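Local structure of hypothetical 33.3 KDA protein IN ade3-ser2 intergenic region (Saccharomyces cerevisiae, 1ODF) at residues Thr76-Asp79 against Gln80-Leu83; Trp220-Gln223 against Gln224-Leu228; Glu57-Gly60 against Gly61-Ile65; Ala243-Asp246 against Arg247-Ser251. The protein is a probable ATP-dependent kinase of still unknown specificity, with a fold closely resembling that of bacterial pantothenate kinase. All coordinates share one frame; numbering follows the deposited sequence.

Contact 1. Residues Thr76-Asp79 against Gln80-Leu83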
ATOM      1  N   THR A  76      -3.389  17.063   2.060  1.00 41.90           N
ATOM      2  CA  THR A  76      -2.483  18.185   2.264  1.00 42.84           C
ATOM      3  C   THR A  76      -2.488  18.414   3.772  1.00 44.41           C
ATOM      4  O   THR A  76      -3.473  18.093   4.451  1.00 42.32           O
ATOM      5  CB  THR A  76      -2.986  19.459   1.574  1.00 43.01           C
ATOM      6  OG1 THR A  76      -4.331  19.729   1.992  1.00 43.80           O
ATOM      7  CG2 THR A  76      -2.935  19.300   0.062  1.00 44.14           C
ATOM      8  N   HIS A  77      -1.397  18.954   4.305  1.00 45.44           N
ATOM      9  CA  HIS A  77      -1.331  19.192   5.743  1.00 48.14           C
ATOM     10  C   HIS A  77      -2.593  19.903   6.215  1.00 48.38           C
ATOM     11  O   HIS A  77      -3.135  19.585   7.272  1.00 46.98           O
ATOM     12  CB  HIS A  77      -0.090  20.017   6.092  1.00 47.27           C
ATOM     13  CG  HIS A  77       0.017  20.357   7.545  1.00 49.30           C
ATOM     14  ND1 HIS A  77      -0.562  21.482   8.093  1.00 48.81           N
ATOM     15  CD2 HIS A  77       0.614  19.705   8.572  1.00 50.13           C
ATOM     16  CE1 HIS A  77      -0.327  21.508   9.392  1.00 47.49           C
ATOM     17  NE2 HIS A  77       0.384  20.441   9.710  1.00 47.10           N
ATOM     18  N   GLU A  78      -3.065  20.844   5.405  1.00 50.02           N
ATOM     19  CA  GLU A  78      -4.257  21.611   5.730  1.00 52.35           C
ATOM     20  C   GLU A  78      -5.519  20.760   5.783  1.00 52.82           C
ATOM     21  O   GLU A  78      -6.335  20.907   6.691  1.00 51.86           O
ATOM     22  CB  GLU A  78      -4.456  22.736   4.716  1.00 56.43           C
ATOM     23  CG  GLU A  78      -5.554  23.691   5.119  1.00 59.80           C
ATOM     24  CD  GLU A  78      -5.253  24.343   6.455  1.00 63.68           C
ATOM     25  OE1 GLU A  78      -6.198  24.806   7.131  1.00 63.41           O
ATOM     26  OE2 GLU A  78      -4.058  24.393   6.826  1.00 65.43           O
ATOM     27  N   ASP A  79      -5.689  19.876   4.804  1.00 53.85           N
ATOM     28  CA  ASP A  79      -6.868  19.024   4.785  1.00 53.07           C
ATOM     29  C   ASP A  79      -6.851  18.023   5.928  1.00 51.78           C
ATOM     30  O   ASP A  79      -7.902  17.649   6.445  1.00 51.78           O
ATOM     31  CB  ASP A  79      -6.996  18.289   3.446  1.00 55.70           C
ATOM     32  CG  ASP A  79      -7.628  19.153   2.369  1.00 57.60           C
ATOM     33  OD1 ASP A  79      -8.653  19.811   2.661  1.00 59.24           O
ATOM     34  OD2 ASP A  79      -7.112  19.170   1.232  1.00 58.57           O
ATOM     35  N   GLN A  80      -5.663  17.583   6.325  1.00 50.73           N
ATOM     36  CA  GLN A  80      -5.571  16.634   7.427  1.00 50.99           C
ATOM     37  C   GLN A  80      -6.027  17.347   8.698  1.00 52.67           C
ATOM     38  O   GLN A  80      -6.691  16.757   9.553  1.00 52.26           O
ATOM     39  CB  GLN A  80      -4.139  16.123   7.590  1.00 47.59           C
ATOM     40  CG  GLN A  80      -3.946  15.164   8.768  1.00 45.57           C
ATOM     41  CD  GLN A  80      -4.808  13.905   8.678  1.00 45.48           C
ATOM     42  OE1 GLN A  80      -5.648  13.648   9.545  1.00 41.25           O
ATOM     43  NE2 GLN A  80      -4.596  13.113   7.629  1.00 44.14           N
ATOM     44  N   LEU A  81      -5.681  18.628   8.815  1.00 54.66           N
ATOM     45  CA  LEU A  81      -6.087  19.405   9.983  1.00 55.93           C
ATOM     46  C   LEU A  81      -7.607  19.462  10.011  1.00 56.26           C
ATOM     47  O   LEU A  81      -8.226  19.354  11.073  1.00 56.20           O
ATOM     48  CB  LEU A  81      -5.517  20.823   9.914  1.00 55.44           C
ATOM     49  CG  LEU A  81      -3.994  20.936  10.021  1.00 55.94           C
ATOM     50  CD1 LEU A  81      -3.601  22.402   9.958  1.00 53.75           C
ATOM     51  CD2 LEU A  81      -3.507  20.291  11.324  1.00 51.99           C
ATOM     52  N   LYS A  82      -8.196  19.628   8.828  1.00 56.49           N
ATOM     53  CA  LYS A  82      -9.645  19.681   8.676  1.00 56.79           C
ATOM     54  C   LYS A  82     -10.216  18.330   9.083  1.00 55.22           C
ATOM     55  O   LYS A  82     -11.248  18.251   9.743  1.00 56.55           O
ATOM     56  CB  LYS A  82     -10.014  19.980   7.218  1.00 59.86           C
ATOM     57  CG  LYS A  82     -11.500  19.814   6.902  1.00 63.29           C
ATOM     58  CD  LYS A  82     -11.727  19.387   5.443  1.00 66.59           C
ATOM     59  CE  LYS A  82     -11.540  20.532   4.450  1.00 66.59           C
ATOM     60  NZ  LYS A  82     -12.630  21.549   4.575  1.00 65.50           N
ATOM     61  N   LEU A  83      -9.535  17.265   8.684  1.00 54.02           N
ATOM     62  CA  LEU A  83      -9.968  15.917   9.012  1.00 52.59           C
ATOM     63  C   LEU A  83      -9.879  15.665  10.517  1.00 53.83           C
ATOM     64  O   LEU A  83     -10.707  14.947  11.080  1.00 50.55           O
ATOM     65  CB  LEU A  83      -9.107  14.886   8.281  1.00 51.57           C
ATOM     66  CG  LEU A  83      -9.553  13.439   8.517  1.00 52.50           C
ATOM     67  CD1 LEU A  83     -10.897  13.214   7.827  1.00 50.46           C
ATOM     68  CD2 LEU A  83      -8.501  12.465   7.991  1.00 51.81           C
TER
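D79 O accepts L83 N at 2.8 Å and continues the run of helical bonds that T76 O opens by receiving Q80 N at 2.9 Å. T76 also caps the helix with its hydroxyl, where OG1 is held by two groups. It accepts the backbone N of D79 at 3.1 Å, the N-cap bond, and hands its own hydrogen to D79 OD2 at 2.9 Å, reaching that oxygen from above the carboxylate plane. D79 therefore answers the cap with both backbone and side chain, which should fix the hydroxyl's rotation. The carboxylate leans along K82: OD1 lies 3.5 Å from K82 CE, but the lysine bends away, NZ stays 4.7 Å from OD1, and any attraction is at long range. The apolar part belongs to H77 and L81. With CG of H77 anti to the backbone N (chi1 177°), the imidazole hangs beside the next turn, where L81 CD1 comes obliquely to CE1 at 3.4 Å. Helix 77-86 thus starts against helix 135-138, whose F136 stacks on the H77 ring, E139 just after it, bonded to NE2, and strand 141-142, where D141 OD2 accepts H77 N.

Contact 2. Residues Trp220-Gln223 against Gln224-Leu228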
ATOM      1  N   TRP A 220       9.941  -4.782  14.341  1.00 50.98           N
ATOM      2  CA  TRP A 220      10.525  -4.095  13.198  1.00 51.48           C
ATOM      3  C   TRP A 220      10.584  -2.577  13.353  1.00 51.50           C
ATOM      4  O   TRP A 220      11.538  -1.943  12.908  1.00 49.94           O
ATOM      5  CB  TRP A 220       9.760  -4.449  11.924  1.00 52.74           C
ATOM      6  CG  TRP A 220       9.799  -5.908  11.577  1.00 53.45           C
ATOM      7  CD1 TRP A 220      10.801  -6.791  11.860  1.00 54.38           C
ATOM      8  CD2 TRP A 220       8.827  -6.636  10.816  1.00 53.77           C
ATOM      9  NE1 TRP A 220      10.518  -8.021  11.318  1.00 54.45           N
ATOM     10  CE2 TRP A 220       9.312  -7.955  10.671  1.00 53.76           C
ATOM     11  CE3 TRP A 220       7.595  -6.301  10.239  1.00 53.59           C
ATOM     12  CZ2 TRP A 220       8.609  -8.940   9.973  1.00 53.48           C
ATOM     13  CZ3 TRP A 220       6.895  -7.284   9.544  1.00 53.80           C
ATOM     14  CH2 TRP A 220       7.406  -8.588   9.418  1.00 52.80           C
ATOM     15  N   ARG A 221       9.574  -1.984  13.978  1.00 52.25           N
ATOM     16  CA  ARG A 221       9.591  -0.539  14.151  1.00 55.05           C
ATOM     17  C   ARG A 221      10.472  -0.116  15.333  1.00 55.87           C
ATOM     18  O   ARG A 221      11.030   0.983  15.335  1.00 56.25           O
ATOM     19  CB  ARG A 221       8.174   0.009  14.327  1.00 55.72           C
ATOM     20  CG  ARG A 221       8.123   1.535  14.290  1.00 59.48           C
ATOM     21  CD  ARG A 221       8.826   2.077  13.038  1.00 60.95           C
ATOM     22  NE  ARG A 221       9.149   3.497  13.162  1.00 64.79           N
ATOM     23  CZ  ARG A 221       8.332   4.494  12.830  1.00 65.87           C
ATOM     24  NH1 ARG A 221       8.725   5.751  12.991  1.00 66.73           N
ATOM     25  NH2 ARG A 221       7.137   4.239  12.317  1.00 66.94           N
ATOM     26  N   LEU A 222      10.596  -0.986  16.333  1.00 56.03           N
ATOM     27  CA  LEU A 222      11.436  -0.697  17.492  1.00 57.06           C
ATOM     28  C   LEU A 222      12.880  -0.643  17.018  1.00 58.45           C
ATOM     29  O   LEU A 222      13.664   0.198  17.465  1.00 58.88           O
ATOM     30  CB  LEU A 222      11.287  -1.786  18.561  1.00 55.63           C
ATOM     31  CG  LEU A 222      10.071  -1.677  19.489  1.00 56.93           C
ATOM     32  CD1 LEU A 222       9.772  -3.032  20.121  1.00 57.13           C
ATOM     33  CD2 LEU A 222      10.332  -0.618  20.553  1.00 55.52           C
ATOM     34  N   GLN A 223      13.221  -1.544  16.103  1.00 58.71           N
ATOM     35  CA  GLN A 223      14.563  -1.601  15.554  1.00 59.60           C
ATOM     36  C   GLN A 223      14.857  -0.312  14.802  1.00 59.61           C
ATOM     37  O   GLN A 223      15.837   0.375  15.092  1.00 59.60           O
ATOM     38  CB  GLN A 223      14.694  -2.789  14.600  1.00 61.95           C
ATOM     39  CG  GLN A 223      15.967  -2.770  13.757  1.00 67.40           C
ATOM     40  CD  GLN A 223      15.897  -3.701  12.550  1.00 71.22           C
ATOM     41  OE1 GLN A 223      16.774  -3.674  11.678  1.00 72.85           O
ATOM     42  NE2 GLN A 223      14.854  -4.531  12.494  1.00 71.74           N
ATOM     43  N   GLN A 224      13.994   0.008  13.843  1.00 59.47           N
ATOM     44  CA  GLN A 224      14.144   1.202  13.017  1.00 59.72           C
ATOM     45  C   GLN A 224      14.381   2.472  13.839  1.00 58.35           C
ATOM     46  O   GLN A 224      15.282   3.258  13.543  1.00 57.43           O
ATOM     47  CB  GLN A 224      12.899   1.377  12.138  1.00 61.25           C
ATOM     48  CG  GLN A 224      13.029   2.455  11.072  1.00 64.55           C
ATOM     49  CD  GLN A 224      11.757   2.637  10.250  1.00 67.07           C
ATOM     50  OE1 GLN A 224      10.732   3.108  10.750  1.00 66.83           O
ATOM     51  NE2 GLN A 224      11.822   2.263   8.978  1.00 68.06           N
ATOM     52  N   GLU A 225      13.574   2.659  14.877  1.00 57.07           N
ATOM     53  CA  GLU A 225      13.672   3.839  15.726  1.00 56.56           C
ATOM     54  C   GLU A 225      14.954   3.890  16.571  1.00 56.06           C
ATOM     55  O   GLU A 225      15.502   4.968  16.817  1.00 54.06           O
ATOM     56  CB  GLU A 225      12.446   3.920  16.641  1.00 57.92           C
ATOM     57  CG  GLU A 225      12.089   5.337  17.058  1.00 60.52           C
ATOM     58  CD  GLU A 225      11.466   6.136  15.922  1.00 61.97           C
ATOM     59  OE1 GLU A 225      11.817   5.894  14.746  1.00 62.57           O
ATOM     60  OE2 GLU A 225      10.631   7.018  16.212  1.00 63.84           O
ATOM     61  N   HIS A 226      15.421   2.731  17.022  1.00 55.31           N
ATOM     62  CA  HIS A 226      16.634   2.663  17.832  1.00 53.57           C
ATOM     63  C   HIS A 226      17.833   3.116  17.009  1.00 52.79           C
ATOM     64  O   HIS A 226      18.752   3.766  17.523  1.00 51.43           O
ATOM     65  CB  HIS A 226      16.862   1.234  18.342  1.00 53.15           C
ATOM     66  CG  HIS A 226      15.957   0.840  19.468  1.00 53.95           C
ATOM     67  ND1 HIS A 226      15.905  -0.445  19.967  1.00 54.52           N
ATOM     68  CD2 HIS A 226      15.068   1.562  20.195  1.00 53.52           C
ATOM     69  CE1 HIS A 226      15.024  -0.496  20.952  1.00 53.71           C
ATOM     70  NE2 HIS A 226      14.502   0.707  21.110  1.00 52.63           N
ATOM     71  N   GLU A 227      17.808   2.780  15.724  1.00 51.73           N
ATOM     72  CA  GLU A 227      18.885   3.144  14.818  1.00 53.27           C
ATOM     73  C   GLU A 227      18.885   4.650  14.564  1.00 52.39           C
ATOM     74  O   GLU A 227      19.944   5.274  14.507  1.00 52.97           O
ATOM     75  CB  GLU A 227      18.724   2.370  13.519  1.00 54.46           C
ATOM     76  CG  GLU A 227      18.358   0.925  13.794  1.00 59.86           C
ATOM     77  CD  GLU A 227      18.169   0.101  12.543  1.00 61.81           C
ATOM     78  OE1 GLU A 227      17.505   0.589  11.603  1.00 63.45           O
ATOM     79  OE2 GLU A 227      18.674  -1.042  12.511  1.00 62.47           O
ATOM     80  N   LEU A 228      17.696   5.233  14.431  1.00 51.52           N
ATOM     81  CA  LEU A 228      17.586   6.670  14.205  1.00 50.82           C
ATOM     82  C   LEU A 228      18.142   7.429  15.408  1.00 51.39           C
ATOM     83  O   LEU A 228      18.896   8.393  15.255  1.00 51.34           O
ATOM     84  CB  LEU A 228      16.126   7.076  13.988  1.00 49.14           C
ATOM     85  CG  LEU A 228      15.889   8.596  13.929  1.00 49.48           C
ATOM     86  CD1 LEU A 228      16.602   9.186  12.710  1.00 46.23           C
ATOM     87  CD2 LEU A 228      14.392   8.895  13.876  1.00 48.99           C
TER
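The H226 imidazole carries the carbonyl O of L222 over one face, 3.1 Å above its plane and shifted toward the rim, whereas the R221 guanidinium has Q224 OE1 over a face and E225 OE1 at its edge, in plane. H226 CG sits beside its backbone N (chi1 -75°), a torsion that swings the ring back over the preceding turn, and its NE2 is bonded by D238. The same L222 oxygen accepts H226 N, which keeps it against the ring. R221 starts anti to its own nitrogen (chi1 -171°) and then bends at chi2, which carries the head forward along the helix. There NH1 makes a salt bridge of 3.6 Å with E225 OE1, a long one, the carboxylate turned 77° against the guanidinium. Q224 OE1 lies 2.9 Å from R221 NE, but the angle is poor, and the meeting is a polar contact over the face. E225 has a second mate, since OE2 takes M236 N, and the guanidinium also makes a cation-pi contact with F244. With a leucine in place of R221, E225 OE1 would probably be left without its positive partner and the F244 ring without its cation. Charge is thus gathered on one flank of helix 216-232: the carboxylate of E225, shared between arginine and backbone amide, is likely to be stabilised in its ionised form, and the acid, the amide oxygen and the aromatic ring probably all help to stabilise the arginine's positive charge.

Contact 3. Residues Glu57-Gly60 against Gly61-Ile65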
ATOM      1  N   GLU A  57      14.357  -1.330 -16.616  1.00 52.70           N
ATOM      2  CA  GLU A  57      15.521  -1.822 -17.336  1.00 55.40           C
ATOM      3  C   GLU A  57      15.127  -2.827 -18.405  1.00 55.22           C
ATOM      4  O   GLU A  57      15.682  -2.818 -19.498  1.00 55.24           O
ATOM      5  CB  GLU A  57      16.515  -2.471 -16.374  1.00 57.73           C
ATOM      6  CG  GLU A  57      17.093  -1.511 -15.346  1.00 63.43           C
ATOM      7  CD  GLU A  57      18.113  -2.178 -14.440  1.00 66.36           C
ATOM      8  OE1 GLU A  57      17.761  -3.193 -13.795  1.00 67.17           O
ATOM      9  OE2 GLU A  57      19.264  -1.685 -14.373  1.00 67.38           O
ATOM     10  N   LYS A  58      14.168  -3.690 -18.090  1.00 54.78           N
ATOM     11  CA  LYS A  58      13.727  -4.698 -19.045  1.00 53.53           C
ATOM     12  C   LYS A  58      12.995  -4.097 -20.243  1.00 52.54           C
ATOM     13  O   LYS A  58      13.366  -4.338 -21.387  1.00 52.90           O
ATOM     14  CB  LYS A  58      12.813  -5.714 -18.358  1.00 54.48           C
ATOM     15  CG  LYS A  58      13.495  -6.585 -17.309  1.00 56.73           C
ATOM     16  CD  LYS A  58      13.423  -8.059 -17.694  1.00 60.17           C
ATOM     17  CE  LYS A  58      11.984  -8.514 -17.908  1.00 59.78           C
ATOM     18  NZ  LYS A  58      11.906  -9.890 -18.487  1.00 63.26           N
ATOM     19  N   TYR A  59      11.965  -3.303 -19.976  1.00 51.45           N
ATOM     20  CA  TYR A  59      11.161  -2.713 -21.041  1.00 50.96           C
ATOM     21  C   TYR A  59      11.546  -1.291 -21.436  1.00 52.77           C
ATOM     22  O   TYR A  59      11.145  -0.800 -22.495  1.00 52.42           O
ATOM     23  CB  TYR A  59       9.685  -2.773 -20.644  1.00 47.07           C
ATOM     24  CG  TYR A  59       9.205  -4.190 -20.411  1.00 43.00           C
ATOM     25  CD1 TYR A  59       9.228  -4.763 -19.135  1.00 41.42           C
ATOM     26  CD2 TYR A  59       8.790  -4.984 -21.484  1.00 40.76           C
ATOM     27  CE1 TYR A  59       8.853  -6.100 -18.936  1.00 42.69           C
ATOM     28  CE2 TYR A  59       8.415  -6.310 -21.301  1.00 41.03           C
ATOM     29  CZ  TYR A  59       8.448  -6.868 -20.032  1.00 43.73           C
ATOM     30  OH  TYR A  59       8.081  -8.189 -19.876  1.00 42.70           O
ATOM     31  N   GLY A  60      12.328  -0.638 -20.583  1.00 53.57           N
ATOM     32  CA  GLY A  60      12.774   0.714 -20.858  1.00 53.47           C
ATOM     33  C   GLY A  60      11.869   1.550 -21.738  1.00 53.40           C
ATOM     34  O   GLY A  60      10.802   1.989 -21.302  1.00 54.65           O
ATOM     35  N   GLY A  61      12.286   1.751 -22.985  1.00 53.00           N
ATOM     36  CA  GLY A  61      11.526   2.581 -23.911  1.00 53.11           C
ATOM     37  C   GLY A  61      10.357   1.989 -24.684  1.00 52.91           C
ATOM     38  O   GLY A  61       9.709   2.703 -25.448  1.00 54.79           O
ATOM     39  N   GLU A  62      10.070   0.707 -24.502  1.00 50.96           N
ATOM     40  CA  GLU A  62       8.966   0.092 -25.226  1.00 48.28           C
ATOM     41  C   GLU A  62       7.658   0.106 -24.433  1.00 46.66           C
ATOM     42  O   GLU A  62       6.591  -0.202 -24.971  1.00 45.44           O
ATOM     43  CB  GLU A  62       9.330  -1.341 -25.601  1.00 48.82           C
ATOM     44  CG  GLU A  62      10.530  -1.452 -26.535  1.00 49.46           C
ATOM     45  CD  GLU A  62      10.326  -0.692 -27.831  1.00 49.60           C
ATOM     46  OE1 GLU A  62       9.254  -0.857 -28.451  1.00 49.02           O
ATOM     47  OE2 GLU A  62      11.240   0.063 -28.235  1.00 50.42           O
ATOM     48  N   LYS A  63       7.745   0.479 -23.159  1.00 44.15           N
ATOM     49  CA  LYS A  63       6.577   0.518 -22.285  1.00 41.55           C
ATOM     50  C   LYS A  63       6.662   1.669 -21.281  1.00 40.36           C
ATOM     51  O   LYS A  63       7.751   2.033 -20.842  1.00 38.08           O
ATOM     52  CB  LYS A  63       6.458  -0.808 -21.516  1.00 39.37           C
ATOM     53  CG  LYS A  63       6.210  -2.041 -22.380  1.00 38.51           C
ATOM     54  CD  LYS A  63       4.804  -2.025 -22.986  1.00 35.68           C
ATOM     55  CE  LYS A  63       4.551  -3.291 -23.797  1.00 33.61           C
ATOM     56  NZ  LYS A  63       3.185  -3.312 -24.386  1.00 33.49           N
ATOM     57  N   SER A  64       5.511   2.235 -20.922  1.00 39.24           N
ATOM     58  CA  SER A  64       5.463   3.321 -19.941  1.00 39.98           C
ATOM     59  C   SER A  64       5.214   2.714 -18.555  1.00 40.09           C
ATOM     60  O   SER A  64       4.162   2.120 -18.309  1.00 40.20           O
ATOM     61  CB  SER A  64       4.335   4.304 -20.280  1.00 37.85           C
ATOM     62  OG  SER A  64       4.223   5.302 -19.276  1.00 38.90           O
ATOM     63  N   ILE A  65       6.180   2.870 -17.656  1.00 40.08           N
ATOM     64  CA  ILE A  65       6.074   2.316 -16.308  1.00 39.64           C
ATOM     65  C   ILE A  65       5.855   3.384 -15.235  1.00 38.84           C
ATOM     66  O   ILE A  65       6.641   4.315 -15.106  1.00 40.15           O
ATOM     67  CB  ILE A  65       7.357   1.527 -15.917  1.00 39.95           C
ATOM     68  CG1 ILE A  65       7.771   0.578 -17.050  1.00 41.87           C
ATOM     69  CG2 ILE A  65       7.114   0.744 -14.624  1.00 38.73           C
ATOM     70  CD1 ILE A  65       6.765  -0.512 -17.367  1.00 40.37           C
TER
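Y59 lies alongside K63, the two side chains pointing the same way and overlapping at their bases: CB meets CB at 3.9 Å, and K63 CG approaches Y59 CD2 at 4.0 Å, obliquely to the ring. In both residues CG sits beside the backbone N (chi1 -60° for the tyrosine, -64° for the lysine), and this shared torsion, together with the turn between them, lets them run together. What brings K63 round to that position is a turn closed by one short bond: E62 N donates to Y59 O at 2.7 Å, nearly straight and almost along the C=O axis. G60, with its positive phi of 27°, takes the chain out of the helical path here, and G61 carries it on. G60 O and K63 O, both acceptors, lie 3.1 Å apart, which is probably somewhat unfavourable. Beyond the segments, Y59 packs on I20 and P21 of helix 8-24 and meets F24 edge to face, and K63 makes a cation-pi contact with the same F24. The chemistry is therefore mixed: methylene groups of the lysine lie against the tyrosine, while its positive charge is probably eased by a neighbouring aromatic ring at the surface.

Contact 4. Residues Ala243-Asp246 against Arg247-Ser251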
ATOM      1  N   ALA A 243       2.706   3.014  20.992  1.00 47.42           N
ATOM      2  CA  ALA A 243       1.513   3.815  20.785  1.00 46.76           C
ATOM      3  C   ALA A 243       1.310   4.023  19.289  1.00 45.37           C
ATOM      4  O   ALA A 243       0.179   4.024  18.798  1.00 45.00           O
ATOM      5  CB  ALA A 243       1.654   5.163  21.500  1.00 47.45           C
ATOM      6  N   PHE A 244       2.415   4.198  18.575  1.00 43.17           N
ATOM      7  CA  PHE A 244       2.368   4.398  17.135  1.00 42.82           C
ATOM      8  C   PHE A 244       1.795   3.159  16.456  1.00 43.25           C
ATOM      9  O   PHE A 244       0.812   3.251  15.721  1.00 41.40           O
ATOM     10  CB  PHE A 244       3.769   4.671  16.574  1.00 40.90           C
ATOM     11  CG  PHE A 244       3.798   4.830  15.072  1.00 40.88           C
ATOM     12  CD1 PHE A 244       3.440   6.040  14.476  1.00 40.58           C
ATOM     13  CD2 PHE A 244       4.138   3.754  14.248  1.00 39.47           C
ATOM     14  CE1 PHE A 244       3.421   6.174  13.078  1.00 37.71           C
ATOM     15  CE2 PHE A 244       4.117   3.881  12.857  1.00 37.94           C
ATOM     16  CZ  PHE A 244       3.757   5.095  12.273  1.00 36.56           C
ATOM     17  N   VAL A 245       2.416   2.008  16.712  1.00 42.93           N
ATOM     18  CA  VAL A 245       1.987   0.749  16.116  1.00 43.31           C
ATOM     19  C   VAL A 245       0.566   0.365  16.525  1.00 44.99           C
ATOM     20  O   VAL A 245      -0.192  -0.162  15.714  1.00 45.39           O
ATOM     21  CB  VAL A 245       2.971  -0.398  16.474  1.00 42.48           C
ATOM     22  CG1 VAL A 245       2.526  -1.709  15.828  1.00 38.58           C
ATOM     23  CG2 VAL A 245       4.371  -0.035  15.999  1.00 40.03           C
ATOM     24  N   ASP A 246       0.204   0.640  17.773  1.00 45.24           N
ATOM     25  CA  ASP A 246      -1.132   0.323  18.266  1.00 46.59           C
ATOM     26  C   ASP A 246      -2.207   0.943  17.376  1.00 46.79           C
ATOM     27  O   ASP A 246      -3.332   0.451  17.313  1.00 45.25           O
ATOM     28  CB  ASP A 246      -1.305   0.824  19.710  1.00 47.02           C
ATOM     29  CG  ASP A 246      -0.647  -0.096  20.739  1.00 49.40           C
ATOM     30  OD1 ASP A 246      -0.577   0.278  21.929  1.00 51.51           O
ATOM     31  OD2 ASP A 246      -0.202  -1.195  20.362  1.00 50.45           O
ATOM     32  N   ARG A 247      -1.860   2.033  16.699  1.00 46.56           N
ATOM     33  CA  ARG A 247      -2.801   2.705  15.811  1.00 47.93           C
ATOM     34  C   ARG A 247      -3.142   1.842  14.595  1.00 47.36           C
ATOM     35  O   ARG A 247      -4.227   1.961  14.032  1.00 48.35           O
ATOM     36  CB  ARG A 247      -2.218   4.037  15.334  1.00 48.73           C
ATOM     37  CG  ARG A 247      -2.399   5.191  16.301  1.00 51.22           C
ATOM     38  CD  ARG A 247      -1.348   6.271  16.071  1.00 55.52           C
ATOM     39  NE  ARG A 247      -1.271   6.738  14.683  1.00 57.57           N
ATOM     40  CZ  ARG A 247      -2.174   7.515  14.090  1.00 57.74           C
ATOM     41  NH1 ARG A 247      -3.250   7.927  14.758  1.00 56.09           N
ATOM     42  NH2 ARG A 247      -1.986   7.902  12.831  1.00 55.42           N
ATOM     43  N   TYR A 248      -2.219   0.970  14.202  1.00 44.92           N
ATOM     44  CA  TYR A 248      -2.422   0.114  13.037  1.00 46.24           C
ATOM     45  C   TYR A 248      -2.910  -1.302  13.351  1.00 45.46           C
ATOM     46  O   TYR A 248      -3.572  -1.928  12.526  1.00 44.67           O
ATOM     47  CB  TYR A 248      -1.124   0.034  12.237  1.00 44.67           C
ATOM     48  CG  TYR A 248      -0.678   1.361  11.676  1.00 47.11           C
ATOM     49  CD1 TYR A 248      -0.962   1.713  10.358  1.00 47.48           C
ATOM     50  CD2 TYR A 248       0.038   2.270  12.462  1.00 48.16           C
ATOM     51  CE1 TYR A 248      -0.544   2.938   9.830  1.00 49.37           C
ATOM     52  CE2 TYR A 248       0.458   3.496  11.948  1.00 48.27           C
ATOM     53  CZ  TYR A 248       0.165   3.824  10.630  1.00 50.08           C
ATOM     54  OH  TYR A 248       0.577   5.033  10.110  1.00 51.26           O
ATOM     55  N   MET A 249      -2.582  -1.801  14.538  1.00 44.69           N
ATOM     56  CA  MET A 249      -2.985  -3.145  14.943  1.00 45.39           C
ATOM     57  C   MET A 249      -4.467  -3.491  14.773  1.00 43.08           C
ATOM     58  O   MET A 249      -4.800  -4.611  14.389  1.00 42.11           O
ATOM     59  CB  MET A 249      -2.571  -3.395  16.391  1.00 48.60           C
ATOM     60  CG  MET A 249      -1.135  -3.839  16.540  1.00 48.95           C
ATOM     61  SD  MET A 249      -0.882  -5.407  15.708  1.00 54.12           S
ATOM     62  CE  MET A 249       0.587  -5.027  14.782  1.00 50.88           C
ATOM     63  N   PRO A 250      -5.378  -2.549  15.080  1.00 42.45           N
ATOM     64  CA  PRO A 250      -6.801  -2.879  14.915  1.00 40.94           C
ATOM     65  C   PRO A 250      -7.104  -3.273  13.462  1.00 40.58           C
ATOM     66  O   PRO A 250      -7.792  -4.266  13.201  1.00 38.82           O
ATOM     67  CB  PRO A 250      -7.505  -1.592  15.336  1.00 40.50           C
ATOM     68  CG  PRO A 250      -6.569  -1.038  16.385  1.00 40.56           C
ATOM     69  CD  PRO A 250      -5.212  -1.248  15.756  1.00 40.16           C
ATOM     70  N   SER A 251      -6.570  -2.496  12.523  1.00 37.75           N
ATOM     71  CA  SER A 251      -6.770  -2.779  11.105  1.00 36.58           C
ATOM     72  C   SER A 251      -6.240  -4.165  10.750  1.00 36.59           C
ATOM     73  O   SER A 251      -6.903  -4.935  10.065  1.00 35.92           O
ATOM     74  CB  SER A 251      -6.064  -1.729  10.252  1.00 32.86           C
ATOM     75  OG  SER A 251      -6.698  -0.477  10.392  1.00 31.49           O
TER
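The close packing gathers on the side of F244, V245, Y248 and M249, while A243 and D246 are the exposed residues. Y248 CE2 stands 3.6 Å above one face of the F244 ring, offset toward the rim. The nearest approach of the two rings is Y248 CE2 to F244 CZ at 3.7 Å, their planes inclined at 46°, an oblique aromatic pair. F244 reaches it because its CG is anti to the backbone N (chi1 178°), which lays the ring beside the following turn. Next to it V245 and M249 run side by side, CG1 and CE 4.0 Å apart, resting on V217 and Y218 of helix 216-232. V245 O is gripped twice: Y248 N comes from above the carbonyl plane at 2.8 Å, and M249 N more directly at 3.1 Å. Elsewhere the fit is looser. Within the two segments the R247 side chain meets mainly carbonyl oxygens, its CB 3.2 Å from F244 O, though it also packs on L98; D246 OD2, for all its exposure, is held by Y218 OH. P250 has no N-H to offer, and D246 O faces its CD at 3.0 Å instead. With a serine in place of Y248, one face of F244 would probably lose the ring that packs on it, and W161 its edge-to-face neighbour. The chain thus passes from helix 238-246 through R247 and Y248 into helix 249-262, with P250 in its first turn, and Y248 touches Q40 of the predicted ATP-binding loop, which places this junction beside the P-loop of the kinase fold.

In the fold
Contacts 2 and 4 belong together: their centres are about 16 Å apart, and R221 NH2 reaches F244 CE2 at 3.1 Å, joining helices 216-232 and 238-246. Both border the predicted ATP site. The W220 side chain is about 4 Å from G41, the Y248 side chain about 3 Å from that of Q40, and a bound sulfate, probably from the crystallisation liquor, lies about 4 Å from the side chain of Y248 and 6 Å from that of R221. Contact 1 does not touch contact 4: centres are about 21 Å apart, nearest atoms about 8 Å. Contact 3 is remote, about 38 Å between centres from contact 4 and across the chain's centre, yet its helix 44-59 begins at K44 of the P-loop.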